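Local coordinates for SRPBCC family protein (PDB 3F08) that is of unknown function but belongs to the polyketide cyclase and lipid transport family, and so probably binds a hydrophobic ligand in a helix-grip cavity, at residues P80-Q89 / V101-V112; A2-I10 / I118-L129. The protein carries 5 engineered substitutions. One frame throughout, in Å; residues are numbered along the deposited sequence.

Contact 1 (P80-Q89 / V101-V112). Engineered in segment 101-112: Ala111 (natural residue Glu).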
loop_
_atom_site.group_PDB
_atom_site.type_symbol
_atom_site.label_atom_id
_atom_site.label_comp_id
_atom_site.label_asym_id
_atom_site.label_seq_id
_atom_site.Cartn_x
_atom_site.Cartn_y
_atom_site.Cartn_z
ATOM N N PRO B 80 -24.174 -6.256 -5.496
ATOM C CA PRO B 80 -24.995 -6.825 -4.421
ATOM C C PRO B 80 -24.243 -7.703 -3.431
ATOM O O PRO B 80 -24.593 -8.856 -3.218
ATOM C CB PRO B 80 -26.062 -7.600 -5.183
ATOM C CG PRO B 80 -25.302 -8.108 -6.372
ATOM C CD PRO B 80 -24.507 -6.881 -6.791
ATOM N N VAL B 81 -23.213 -7.148 -2.811
ATOM C CA VAL B 81 -22.429 -7.895 -1.843
ATOM C C VAL B 81 -21.947 -6.972 -0.748
ATOM O O VAL B 81 -21.820 -5.767 -0.951
ATOM C CB VAL B 81 -21.183 -8.550 -2.488
ATOM C CG1 VAL B 81 -21.609 -9.597 -3.514
ATOM C CG2 VAL B 81 -20.316 -7.478 -3.139
ATOM N N THR B 82 -21.681 -7.551 0.414
ATOM C CA THR B 82 -21.183 -6.803 1.554
ATOM C C THR B 82 -20.031 -7.620 2.132
ATOM O O THR B 82 -19.821 -8.761 1.726
ATOM C CB THR B 82 -22.283 -6.596 2.616
ATOM O OG1 THR B 82 -21.781 -5.754 3.656
ATOM C CG2 THR B 82 -22.711 -7.921 3.218
ATOM N N ASN B 83 -19.277 -7.046 3.061
ATOM C CA ASN B 83 -18.142 -7.757 3.643
ATOM C C ASN B 83 -17.200 -8.226 2.535
ATOM O O ASN B 83 -16.588 -9.286 2.627
ATOM C CB ASN B 83 -18.619 -8.971 4.444
ATOM C CG ASN B 83 -19.578 -8.598 5.561
ATOM O OD1 ASN B 83 -19.273 -7.756 6.403
ATOM N ND2 ASN B 83 -20.743 -9.236 5.575
ATOM N N TYR B 84 -17.082 -7.422 1.490
ATOM C CA TYR B 84 -16.241 -7.764 0.350
ATOM C C TYR B 84 -14.739 -7.558 0.556
ATOM O O TYR B 84 -14.297 -6.476 0.941
ATOM C CB TYR B 84 -16.680 -6.949 -0.858
ATOM C CG TYR B 84 -15.995 -7.355 -2.137
ATOM C CD1 TYR B 84 -16.432 -8.457 -2.853
ATOM C CD2 TYR B 84 -14.912 -6.628 -2.638
ATOM C CE1 TYR B 84 -15.823 -8.831 -4.039
ATOM C CE2 TYR B 84 -14.287 -6.991 -3.824
ATOM C CZ TYR B 84 -14.753 -8.098 -4.526
ATOM O OH TYR B 84 -14.170 -8.470 -5.716
ATOM N N LEU B 85 -13.968 -8.610 0.301
ATOM C CA LEU B 85 -12.513 -8.563 0.385
ATOM C C LEU B 85 -12.018 -9.266 -0.860
ATOM O O LEU B 85 -12.533 -10.321 -1.212
ATOM C CB LEU B 85 -11.975 -9.311 1.602
ATOM C CG LEU B 85 -11.739 -8.547 2.901
ATOM C CD1 LEU B 85 -10.981 -9.467 3.854
ATOM C CD2 LEU B 85 -10.934 -7.274 2.653
ATOM N N SER B 86 -11.020 -8.696 -1.524
ATOM C CA SER B 86 -10.494 -9.303 -2.737
ATOM C C SER B 86 -8.976 -9.226 -2.778
ATOM O O SER B 86 -8.383 -8.239 -2.355
ATOM C CB SER B 86 -11.076 -8.606 -3.969
ATOM O OG SER B 86 -10.668 -9.248 -5.165
ATOM N N THR B 87 -8.352 -10.278 -3.287
ATOM C CA THR B 87 -6.907 -10.314 -3.385
ATOM C C THR B 87 -6.484 -10.732 -4.785
ATOM O O THR B 87 -7.024 -11.680 -5.350
ATOM C CB THR B 87 -6.299 -11.316 -2.384
ATOM O OG1 THR B 87 -6.601 -10.901 -1.047
ATOM C CG2 THR B 87 -4.775 -11.393 -2.558
ATOM N N ILE B 88 -5.541 -9.998 -5.358
ATOM C CA ILE B 88 -5.022 -10.356 -6.662
ATOM C C ILE B 88 -3.552 -10.638 -6.407
ATOM O O ILE B 88 -2.868 -9.861 -5.736
ATOM C CB ILE B 88 -5.212 -9.212 -7.686
ATOM C CG1 ILE B 88 -4.615 -9.614 -9.035
ATOM C CG2 ILE B 88 -4.600 -7.936 -7.167
ATOM C CD1 ILE B 88 -5.102 -8.736 -10.193
ATOM N N GLN B 89 -3.066 -11.765 -6.911
ATOM C CA GLN B 89 -1.678 -12.132 -6.687
ATOM C C GLN B 89 -1.012 -12.674 -7.936
ATOM O O GLN B 89 -1.638 -13.354 -8.744
ATOM C CB GLN B 89 -1.585 -13.177 -5.568
ATOM C CG GLN B 89 -0.161 -13.642 -5.284
ATOM C CD GLN B 89 -0.071 -14.509 -4.038
ATOM O OE1 GLN B 89 -0.947 -15.341 -3.779
ATOM N NE2 GLN B 89 0.990 -14.322 -3.264
ATOM N N VAL B 101 -1.536 -15.669 -12.523
ATOM C CA VAL B 101 -2.213 -14.611 -11.807
ATOM C C VAL B 101 -3.514 -15.146 -11.232
ATOM O O VAL B 101 -4.353 -15.687 -11.950
ATOM C CB VAL B 101 -2.484 -13.422 -12.726
ATOM C CG1 VAL B 101 -3.167 -12.313 -11.936
ATOM C CG2 VAL B 101 -1.161 -12.930 -13.334
ATOM N N GLU B 102 -3.665 -14.989 -9.924
ATOM C CA GLU B 102 -4.836 -15.477 -9.215
ATOM C C GLU B 102 -5.606 -14.309 -8.607
ATOM O O GLU B 102 -5.030 -13.450 -7.933
ATOM C CB GLU B 102 -4.369 -16.443 -8.125
ATOM C CG GLU B 102 -5.436 -17.294 -7.492
ATOM C CD GLU B 102 -4.830 -18.382 -6.618
ATOM O OE1 GLU B 102 -4.295 -18.064 -5.534
ATOM O OE2 GLU B 102 -4.869 -19.561 -7.028
ATOM N N TRP B 103 -6.906 -14.274 -8.867
ATOM C CA TRP B 103 -7.775 -13.221 -8.349
ATOM C C TRP B 103 -8.855 -13.929 -7.541
ATOM O O TRP B 103 -9.571 -14.777 -8.071
ATOM C CB TRP B 103 -8.418 -12.447 -9.506
ATOM C CG TRP B 103 -8.848 -11.060 -9.150
ATOM C CD1 TRP B 103 -9.168 -10.588 -7.910
ATOM C CD2 TRP B 103 -9.021 -9.960 -10.055
ATOM N NE1 TRP B 103 -9.531 -9.263 -7.987
ATOM C CE2 TRP B 103 -9.450 -8.855 -9.290
ATOM C CE3 TRP B 103 -8.862 -9.806 -11.441
ATOM C CZ2 TRP B 103 -9.715 -7.607 -9.863
ATOM C CZ3 TRP B 103 -9.128 -8.564 -12.012
ATOM C CH2 TRP B 103 -9.553 -7.480 -11.220
ATOM N N SER B 104 -8.976 -13.589 -6.264
ATOM C CA SER B 104 -9.972 -14.243 -5.429
ATOM C C SER B 104 -10.716 -13.269 -4.520
ATOM O O SER B 104 -10.234 -12.169 -4.234
ATOM C CB SER B 104 -9.305 -15.321 -4.577
ATOM O OG SER B 104 -8.414 -14.729 -3.654
ATOM N N GLY B 105 -11.891 -13.685 -4.061
ATOM C CA GLY B 105 -12.666 -12.831 -3.188
ATOM C C GLY B 105 -13.604 -13.560 -2.251
ATOM O O GLY B 105 -14.038 -14.688 -2.519
ATOM N N THR B 106 -13.895 -12.906 -1.129
ATOM C CA THR B 106 -14.808 -13.423 -0.120
ATOM C C THR B 106 -15.820 -12.308 0.103
ATOM O O THR B 106 -15.465 -11.126 0.125
ATOM C CB THR B 106 -14.075 -13.749 1.189
ATOM O OG1 THR B 106 -13.419 -12.577 1.677
ATOM C CG2 THR B 106 -13.032 -14.829 0.953
ATOM N N PHE B 107 -17.083 -12.679 0.265
ATOM C CA PHE B 107 -18.128 -11.683 0.422
ATOM C C PHE B 107 -19.432 -12.331 0.874
ATOM O O PHE B 107 -19.566 -13.555 0.872
ATOM C CB PHE B 107 -18.359 -11.006 -0.924
ATOM C CG PHE B 107 -18.378 -11.977 -2.073
ATOM C CD1 PHE B 107 -17.193 -12.344 -2.715
ATOM C CD2 PHE B 107 -19.567 -12.588 -2.465
ATOM C CE1 PHE B 107 -17.188 -13.316 -3.720
ATOM C CE2 PHE B 107 -19.578 -13.561 -3.467
ATOM C CZ PHE B 107 -18.387 -13.927 -4.098
ATOM N N THR B 108 -20.393 -11.495 1.249
ATOM C CA THR B 108 -21.697 -11.975 1.673
ATOM C C THR B 108 -22.691 -11.431 0.664
ATOM O O THR B 108 -22.737 -10.226 0.416
ATOM C CB THR B 108 -22.091 -11.452 3.072
ATOM O OG1 THR B 108 -21.050 -11.735 4.015
ATOM C CG2 THR B 108 -23.371 -12.133 3.543
ATOM N N PRO B 109 -23.481 -12.314 0.040
ATOM C CA PRO B 109 -24.463 -11.850 -0.943
ATOM C C PRO B 109 -25.581 -11.050 -0.274
ATOM O O PRO B 109 -25.981 -11.349 0.848
ATOM C CB PRO B 109 -24.983 -13.150 -1.553
ATOM C CG PRO B 109 -23.833 -14.093 -1.383
ATOM C CD PRO B 109 -23.368 -13.780 0.011
ATOM N N VAL B 110 -26.078 -10.031 -0.964
ATOM C CA VAL B 110 -27.156 -9.209 -0.431
ATOM C C VAL B 110 -28.229 -9.019 -1.494
ATOM O O VAL B 110 -27.972 -8.409 -2.529
ATOM C CB VAL B 110 -26.652 -7.806 0.003
ATOM C CG1 VAL B 110 -27.828 -6.951 0.464
ATOM C CG2 VAL B 110 -25.630 -7.941 1.117
ATOM N N ALA B 111 -29.421 -9.552 -1.238
ATOM C CA ALA B 111 -30.548 -9.427 -2.163
ATOM C C ALA B 111 -30.465 -10.319 -3.407
ATOM O O ALA B 111 -31.294 -10.200 -4.303
ATOM C CB ALA B 111 -30.724 -7.968 -2.578
ATOM N N VAL B 112 -29.459 -11.189 -3.467
ATOM C CA VAL B 112 -29.294 -12.123 -4.582
ATOM C C VAL B 112 -28.802 -13.438 -3.987
ATOM O O VAL B 112 -28.361 -13.471 -2.843
ATOM C CB VAL B 112 -28.249 -11.629 -5.623
ATOM C CG1 VAL B 112 -28.717 -10.334 -6.257
ATOM C CG2 VAL B 112 -26.882 -11.447 -4.965
HETATM O O HOH W 1 -15.178 -11.151 3.515
HETATM O O HOH W 2 -5.638 -14.418 -4.850
HETATM O O HOH W 3 -3.636 -15.852 -4.336
#

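Contact 2 (A2-I10 / I118-L129). Engineered in segment 118-129: Val121 (natural residue Phe).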
loop_
_atom_site.group_PDB
_atom_site.type_symbol
_atom_site.label_atom_id
_atom_site.label_comp_id
_atom_site.label_asym_id
_atom_site.label_seq_id
_atom_site.Cartn_x
_atom_site.Cartn_y
_atom_site.Cartn_z
ATOM N N ALA B 2 -19.443 -16.882 1.452
ATOM C CA ALA B 2 -19.279 -16.932 -0.000
ATOM C C ALA B 2 -17.899 -16.505 -0.487
ATOM O O ALA B 2 -17.328 -15.534 0.007
ATOM C CB ALA B 2 -20.341 -16.091 -0.669
ATOM N N HIS B 3 -17.374 -17.236 -1.469
ATOM C CA HIS B 3 -16.053 -16.948 -2.016
ATOM C C HIS B 3 -15.928 -17.435 -3.452
ATOM O O HIS B 3 -16.705 -18.269 -3.907
ATOM C CB HIS B 3 -14.971 -17.631 -1.177
ATOM C CG HIS B 3 -15.129 -19.119 -1.089
ATOM N ND1 HIS B 3 -16.116 -19.719 -0.335
ATOM C CD2 HIS B 3 -14.444 -20.127 -1.681
ATOM C CE1 HIS B 3 -16.031 -21.031 -0.467
ATOM N NE2 HIS B 3 -15.025 -21.306 -1.279
ATOM N N THR B 4 -14.941 -16.911 -4.164
ATOM C CA THR B 4 -14.714 -17.339 -5.530
ATOM C C THR B 4 -13.282 -17.001 -5.913
ATOM O O THR B 4 -12.668 -16.101 -5.338
ATOM C CB THR B 4 -15.706 -16.669 -6.521
ATOM O OG1 THR B 4 -15.663 -17.359 -7.774
ATOM C CG2 THR B 4 -15.345 -15.207 -6.747
ATOM N N THR B 5 -12.744 -17.736 -6.874
ATOM C CA THR B 5 -11.387 -17.500 -7.326
ATOM C C THR B 5 -11.257 -17.918 -8.774
ATOM O O THR B 5 -11.942 -18.834 -9.231
ATOM C CB THR B 5 -10.365 -18.326 -6.532
ATOM O OG1 THR B 5 -10.481 -18.031 -5.138
ATOM C CG2 THR B 5 -8.952 -17.996 -6.989
ATOM N N THR B 6 -10.393 -17.230 -9.502
ATOM C CA THR B 6 -10.150 -17.590 -10.882
ATOM C C THR B 6 -8.672 -17.344 -11.115
ATOM O O THR B 6 -8.071 -16.461 -10.501
ATOM C CB THR B 6 -11.001 -16.768 -11.876
ATOM O OG1 THR B 6 -10.850 -17.321 -13.191
ATOM C CG2 THR B 6 -10.568 -15.316 -11.894
ATOM N N SER B 7 -8.079 -18.144 -11.985
ATOM C CA SER B 7 -6.665 -18.020 -12.264
ATOM C C SER B 7 -6.410 -18.104 -13.755
ATOM O O SER B 7 -7.232 -18.623 -14.507
ATOM C CB SER B 7 -5.906 -19.131 -11.542
ATOM O OG SER B 7 -4.571 -19.186 -11.993
HETATM N N MSE B 8 -5.270 -17.577 -14.181
HETATM C CA MSE B 8 -4.912 -17.625 -15.585
HETATM C C MSE B 8 -3.415 -17.471 -15.756
HETATM O O MSE B 8 -2.759 -16.742 -15.010
HETATM C CB MSE B 8 -5.648 -16.531 -16.371
HETATM C CG MSE B 8 -5.371 -16.556 -17.874
HETATM SE SE MSE B 8 -6.660 -15.577 -18.975
HETATM C CE MSE B 8 -7.886 -17.021 -19.372
ATOM N N GLU B 9 -2.870 -18.188 -16.729
ATOM C CA GLU B 9 -1.454 -18.092 -17.021
ATOM C C GLU B 9 -1.308 -16.890 -17.931
ATOM O O GLU B 9 -1.760 -16.909 -19.075
ATOM C CB GLU B 9 -0.956 -19.341 -17.748
ATOM C CG GLU B 9 -0.574 -20.500 -16.840
ATOM C CD GLU B 9 0.683 -20.229 -16.025
ATOM O OE1 GLU B 9 1.699 -19.802 -16.615
ATOM O OE2 GLU B 9 0.654 -20.455 -14.796
ATOM N N ILE B 10 -0.697 -15.836 -17.415
ATOM C CA ILE B 10 -0.486 -14.634 -18.199
ATOM C C ILE B 10 0.878 -14.736 -18.862
ATOM O O ILE B 10 1.852 -15.135 -18.219
ATOM C CB ILE B 10 -0.545 -13.396 -17.301
ATOM C CG1 ILE B 10 -1.935 -13.309 -16.668
ATOM C CG2 ILE B 10 -0.232 -12.127 -18.113
ATOM C CD1 ILE B 10 -3.060 -13.195 -17.686
ATOM N N ILE B 118 -21.614 -14.909 -6.750
ATOM C CA ILE B 118 -20.423 -15.631 -7.154
ATOM C C ILE B 118 -20.176 -15.496 -8.659
ATOM O O ILE B 118 -19.056 -15.216 -9.084
ATOM C CB ILE B 118 -20.545 -17.121 -6.758
ATOM C CG1 ILE B 118 -20.271 -17.272 -5.260
ATOM C CG2 ILE B 118 -19.604 -17.974 -7.596
ATOM C CD1 ILE B 118 -20.673 -18.626 -4.695
ATOM N N ASN B 119 -21.223 -15.684 -9.459
ATOM C CA ASN B 119 -21.099 -15.581 -10.913
ATOM C C ASN B 119 -20.729 -14.163 -11.344
ATOM O O ASN B 119 -19.951 -13.974 -12.276
ATOM C CB ASN B 119 -22.410 -16.008 -11.590
ATOM C CG ASN B 119 -22.354 -15.893 -13.104
ATOM O OD1 ASN B 119 -21.418 -16.377 -13.739
ATOM N ND2 ASN B 119 -23.363 -15.257 -13.690
ATOM N N LEU B 120 -21.291 -13.168 -10.666
ATOM C CA LEU B 120 -21.000 -11.777 -10.988
ATOM C C LEU B 120 -19.546 -11.436 -10.653
ATOM O O LEU B 120 -18.835 -10.837 -11.453
ATOM C CB LEU B 120 -21.930 -10.848 -10.211
ATOM C CG LEU B 120 -21.526 -9.372 -10.202
ATOM C CD1 LEU B 120 -21.652 -8.786 -11.609
ATOM C CD2 LEU B 120 -22.414 -8.613 -9.231
ATOM N N VAL B 121 -19.114 -11.811 -9.457
ATOM C CA VAL B 121 -17.745 -11.540 -9.036
ATOM C C VAL B 121 -16.749 -12.308 -9.902
ATOM O O VAL B 121 -15.762 -11.747 -10.365
ATOM C CB VAL B 121 -17.550 -11.907 -7.555
ATOM C CG1 VAL B 121 -16.097 -11.731 -7.155
ATOM C CG2 VAL B 121 -18.443 -11.019 -6.690
ATOM N N HIS B 122 -17.017 -13.588 -10.137
ATOM C CA HIS B 122 -16.129 -14.393 -10.965
ATOM C C HIS B 122 -16.049 -13.792 -12.366
ATOM O O HIS B 122 -14.989 -13.785 -12.986
ATOM C CB HIS B 122 -16.631 -15.842 -11.033
ATOM C CG HIS B 122 -15.693 -16.776 -11.732
ATOM N ND1 HIS B 122 -15.611 -16.859 -13.106
ATOM C CD2 HIS B 122 -14.789 -17.661 -11.246
ATOM C CE1 HIS B 122 -14.700 -17.759 -13.435
ATOM N NE2 HIS B 122 -14.187 -18.258 -12.326
ATOM N N GLY B 123 -17.174 -13.279 -12.853
ATOM C CA GLY B 123 -17.205 -12.670 -14.173
ATOM C C GLY B 123 -16.315 -11.438 -14.233
ATOM O O GLY B 123 -15.668 -11.169 -15.242
ATOM N N ILE B 124 -16.285 -10.682 -13.145
ATOM C CA ILE B 124 -15.458 -9.493 -13.077
ATOM C C ILE B 124 -13.977 -9.873 -13.106
ATOM O O ILE B 124 -13.186 -9.280 -13.846
ATOM C CB ILE B 124 -15.763 -8.694 -11.801
ATOM C CG1 ILE B 124 -17.202 -8.181 -11.856
ATOM C CG2 ILE B 124 -14.784 -7.514 -11.663
ATOM C CD1 ILE B 124 -17.634 -7.431 -10.601
ATOM N N TYR B 125 -13.604 -10.870 -12.311
ATOM C CA TYR B 125 -12.215 -11.311 -12.271
ATOM C C TYR B 125 -11.779 -11.891 -13.613
ATOM O O TYR B 125 -10.685 -11.604 -14.096
ATOM C CB TYR B 125 -12.018 -12.380 -11.195
ATOM C CG TYR B 125 -12.322 -11.935 -9.787
ATOM C CD1 TYR B 125 -12.469 -10.584 -9.465
ATOM C CD2 TYR B 125 -12.417 -12.873 -8.758
ATOM C CE1 TYR B 125 -12.704 -10.178 -8.140
ATOM C CE2 TYR B 125 -12.646 -12.485 -7.448
ATOM C CZ TYR B 125 -12.789 -11.140 -7.137
ATOM O OH TYR B 125 -13.001 -10.772 -5.822
ATOM N N SER B 126 -12.643 -12.711 -14.207
ATOM C CA SER B 126 -12.352 -13.341 -15.485
ATOM C C SER B 126 -12.194 -12.339 -16.628
ATOM O O SER B 126 -11.372 -12.534 -17.522
ATOM C CB SER B 126 -13.442 -14.351 -15.828
ATOM O OG SER B 126 -13.261 -14.826 -17.148
ATOM N N ASP B 127 -12.986 -11.273 -16.611
ATOM C CA ASP B 127 -12.882 -10.252 -17.652
ATOM C C ASP B 127 -11.581 -9.490 -17.486
ATOM O O ASP B 127 -10.911 -9.161 -18.466
ATOM C CB ASP B 127 -14.042 -9.257 -17.571
ATOM C CG ASP B 127 -15.321 -9.805 -18.156
ATOM O OD1 ASP B 127 -15.247 -10.781 -18.937
ATOM O OD2 ASP B 127 -16.396 -9.244 -17.850
ATOM N N GLY B 128 -11.235 -9.206 -16.233
ATOM C CA GLY B 128 -10.009 -8.483 -15.943
ATOM C C GLY B 128 -8.760 -9.239 -16.352
ATOM O O GLY B 128 -7.828 -8.652 -16.890
ATOM N N LEU B 129 -8.732 -10.544 -16.102
ATOM C CA LEU B 129 -7.574 -11.350 -16.459
ATOM C C LEU B 129 -7.454 -11.508 -17.969
ATOM O O LEU B 129 -6.353 -11.622 -18.495
ATOM C CB LEU B 129 -7.641 -12.719 -15.780
ATOM C CG LEU B 129 -7.568 -12.686 -14.248
ATOM C CD1 LEU B 129 -7.489 -14.106 -13.719
ATOM C CD2 LEU B 129 -6.342 -11.887 -13.796
#

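Contact 1 (P80-Q89 / V101-V112)
Ser86 OG is gripped from several sides. Trp103 NE1, at 3.0 Å, gives it a weak, bent hydrogen bond (131°), and the hydroxyl lies in the indole plane at the ring edge. Ser104 O is 3.1 Å from the same OG. Tyr125 OH also hydrogen-bonds to this buried hydroxyl. OG stands anti to the backbone N (chi1 -175°), on the face shared with Trp103. Ile88 CD1 lies over one face of the indole in a CH-pi contact, 4.2 Å from the centroid of the six-membered ring. The two strands form an antiparallel hairpin, neighbours in the sheet of a Bet v 1-like helix-grip fold. A beta bulge between Thr82 and Leu85 shifts the register by one residue. At the bulge Asn83 ND2 donates to Thr108 OG1 at 3.0 Å. Tyr84 and Phe107 run side by side, with Phe107 CB at the edge of the tyrosine ring, 3.7 Å from Tyr84 CD1. On the face that carries Thr87, a water bridges Gln89 OE1 and Glu102 OE1. Gln89 NE2 also hydrogen-bonds to Glu67 O, and Glu102 has a salt bridge to Lys91. At the Pro80 end, Val110 N hydrogen-bonds to Pro80 O from well above the carbonyl plane.

Contact 2 (A2-I10 / I118-L129)
Thr4 and Thr6 hold the same first torsion (chi1 -166° and -171°). In each, OG1 lies anti to the backbone N and CG2 sits between N and the carbonyl carbon. Both methyls therefore point at helix side chains, while both hydroxyls face His122. Thr4 CG2 meets Val121 CG1 at 3.6 Å and Tyr125 CE2 at 3.9 Å. Val121 is an engineered residue, phenylalanine in the natural protein. Thr6 CG2 presses on Tyr125 CB at 3.3 Å, a tight contact. The same methyl meets Leu129 CD1 tip to tip at 3.8 Å. His122 crosses both threonines at about a right angle. Its CG is also anti to N, which brings the imidazole edge to the strand. Thr4 OG1 lies in the ring plane at its edge, 3.6 Å from His122 CD2. Thr6 CB comes obliquely to the neighbouring ring atom, 3.5 Å from His122 NE2. The contact is the strand-on-helix layer of the helix-grip fold. The first strand runs nearly parallel to the long C-terminal helix, at 21°, and their axes come within 8.2 Å. No hydrogen bond joins the two segments; side-chain packing makes this contact, while backbone bonds to strand 99-109 hold the strand in the sheet. Further along, Leu129 CD1 touches Met8 CB at 4.0 Å. Met8 is present as selenomethionine. Ile10 CD1 rests against the carbonyl of Leu129, and its side chain also meets Leu132, Gln133 and Phe136 of the same helix. Tyr125 reaches onto the sheet, where its hydroxyl bonds to Tyr84 and its ring stacks with Trp103. At the N-terminal end, Ile118 CG2 packs beside Thr4 OG1, and Ile118 CG1 lies near His3 O.

The centres of contacts 1 and 2 lie about 10 Å apart. Along the chain, contact 1 is nested inside the long loop that contact 2 closes. The two share one antiparallel sheet of seven strands, in which strand 99-109 lies between strands 3-10 and 81-92. Helix 114-137 follows strand 99-109 directly and packs against the sheet. Backbone bonds such as Gly105 N to Thr4 O, 2.8 Å, tie the hairpin to the first strand. Tyr125 joins the contacts through its side chain, with its OH 2.6 Å from Tyr84 OH. Contact 1 builds the sheet and contact 2 lays the helix on it; this framework probably encloses the ligand cavity, as in Bet v 1-like relatives.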